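Local atomic coordinates of LP04448p (Drosophila melanogaster, PDB entry 2QK2), a protein that probably binds tubulin through TOG domains built of HEAT repeats, and so acts at growing microtubule plus ends. Residues V38-K41 with L42-H46. Sequence-based numbering, arbitrary orientation.
Sequences VLEK and LLTDH
Leu39 overlaps Leu43 one helical turn on, its CG lying 3.8 Å from CD1 of Leu43, and the two side chains run at a slant to one another. Leu39 has CG trans to the backbone N (chi1 173°), whereas Leu43 keeps CG beside the N (chi1 -66°), which brings the two branches together. Both are buried: Leu39 also packs on Leu57 and Leu61 of helix 55-67 and on Cys80 of helix 71-88, and Leu43 on Leu83. The backbone bond from Leu43 N to Leu39 O (2.9 Å) links the same pair.

Lys41 and Asp45 lie on an exposed part of the helix. Lys41 O accepts two bonds from the same face of its carbonyl plane, Asp45 N at 2.8 Å and Thr44 OG1 at 2.9 Å. The hydroxyl can reach back because it sits between the backbone N and the carbonyl carbon (chi1 63°). The extended Lys41 chain passes the Asp45 carboxylate with its methylenes, CG being 3.2 Å from OD2; NZ stops 4.8 Å from OD2, so any attraction there acts without direct contact. His46 is the first residue to leave helical phi/psi. Together these features describe the C-terminal turns of helix 29-45, with buried leucines against helices 55-67 and 71-88 and the Lys41-Asp45 pair exposed, as in the HEAT-repeat helices of a TOG domain.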
loop_
_atom_site.group_PDB
_atom_site.type_symbol
_atom_site.label_atom_id
_atom_site.label_comp_id
_atom_site.label_asym_id
_atom_site.label_seq_id
_atom_site.Cartn_x
_atom_site.Cartn_y
_atom_site.Cartn_z
ATOM N N VAL A 38 8.688 -16.675 13.312
ATOM C CA VAL A 38 9.372 -16.050 14.430
ATOM C C VAL A 38 9.321 -14.534 14.312
ATOM O O VAL A 38 9.067 -13.839 15.293
ATOM C CB VAL A 38 10.842 -16.521 14.506
ATOM C CG1 VAL A 38 11.571 -15.785 15.611
ATOM C CG2 VAL A 38 10.884 -18.022 14.773
ATOM N N LEU A 39 9.557 -14.024 13.107
ATOM C CA LEU A 39 9.530 -12.585 12.882
ATOM C C LEU A 39 8.131 -12.032 13.125
ATOM O O LEU A 39 7.961 -11.030 13.821
ATOM C CB LEU A 39 9.958 -12.247 11.453
ATOM C CG LEU A 39 9.815 -10.774 11.042
ATOM C CD1 LEU A 39 10.730 -9.896 11.887
ATOM C CD2 LEU A 39 10.155 -10.636 9.562
ATOM N N GLU A 40 7.124 -12.684 12.552
ATOM C CA GLU A 40 5.763 -12.200 12.731
ATOM C C GLU A 40 5.400 -12.098 14.208
ATOM O O GLU A 40 4.703 -11.169 14.614
ATOM C CB GLU A 40 4.754 -13.095 12.011
ATOM C CG GLU A 40 3.378 -12.440 11.927
ATOM C CD GLU A 40 2.416 -13.169 11.005
ATOM O OE1 GLU A 40 2.823 -13.536 9.875
ATOM O OE2 GLU A 40 1.246 -13.360 11.405
ATOM N N LYS A 41 5.879 -13.043 15.013
ATOM C CA LYS A 41 5.587 -13.020 16.445
ATOM C C LYS A 41 6.307 -11.861 17.133
ATOM O O LYS A 41 5.739 -11.190 18.005
ATOM C CB LYS A 41 5.989 -14.339 17.106
ATOM C CG LYS A 41 5.642 -14.389 18.591
ATOM C CD LYS A 41 6.120 -15.672 19.249
ATOM C CE LYS A 41 5.753 -15.697 20.726
ATOM N NZ LYS A 41 6.311 -16.903 21.405
ATOM N N LEU A 42 7.563 -11.633 16.754
ATOM C CA LEU A 42 8.327 -10.531 17.324
ATOM C C LEU A 42 7.621 -9.211 17.023
ATOM O O LEU A 42 7.498 -8.354 17.896
ATOM C CB LEU A 42 9.739 -10.482 16.732
ATOM C CG LEU A 42 10.735 -11.546 17.194
ATOM C CD1 LEU A 42 12.039 -11.413 16.410
ATOM C CD2 LEU A 42 10.976 -11.388 18.694
ATOM N N LEU A 43 7.158 -9.057 15.786
ATOM C CA LEU A 43 6.481 -7.834 15.369
ATOM C C LEU A 43 5.140 -7.628 16.076
ATOM O O LEU A 43 4.756 -6.494 16.368
ATOM C CB LEU A 43 6.283 -7.833 13.847
ATOM C CG LEU A 43 7.571 -7.759 13.013
ATOM C CD1 LEU A 43 7.251 -7.950 11.534
ATOM C CD2 LEU A 43 8.256 -6.416 13.238
ATOM N N THR A 44 4.425 -8.713 16.353
ATOM C CA THR A 44 3.146 -8.579 17.038
ATOM C C THR A 44 3.367 -8.343 18.532
ATOM O O THR A 44 2.587 -7.645 19.167
ATOM C CB THR A 44 2.243 -9.820 16.841
ATOM O OG1 THR A 44 2.870 -10.970 17.416
ATOM C CG2 THR A 44 2.003 -10.073 15.365
ATOM N N ASP A 45 4.434 -8.906 19.096
ATOM C CA ASP A 45 4.712 -8.707 20.517
ATOM C C ASP A 45 5.284 -7.326 20.848
ATOM O O ASP A 45 5.165 -6.857 21.984
ATOM C CB ASP A 45 5.683 -9.772 21.046
ATOM C CG ASP A 45 5.068 -11.158 21.087
ATOM O OD1 ASP A 45 3.851 -11.268 21.344
ATOM O OD2 ASP A 45 5.808 -12.141 20.873
ATOM N N HIS A 46 5.905 -6.675 19.866
ATOM C CA HIS A 46 6.508 -5.365 20.090
ATOM C C HIS A 46 6.073 -4.349 19.039
ATOM O O HIS A 46 6.792 -4.094 18.072
ATOM C CB HIS A 46 8.028 -5.506 20.079
ATOM C CG HIS A 46 8.528 -6.603 20.963
ATOM N ND1 HIS A 46 8.391 -6.575 22.334
ATOM C CD2 HIS A 46 9.137 -7.777 20.670
ATOM C CE1 HIS A 46 8.894 -7.683 22.848
ATOM N NE2 HIS A 46 9.353 -8.429 21.859
#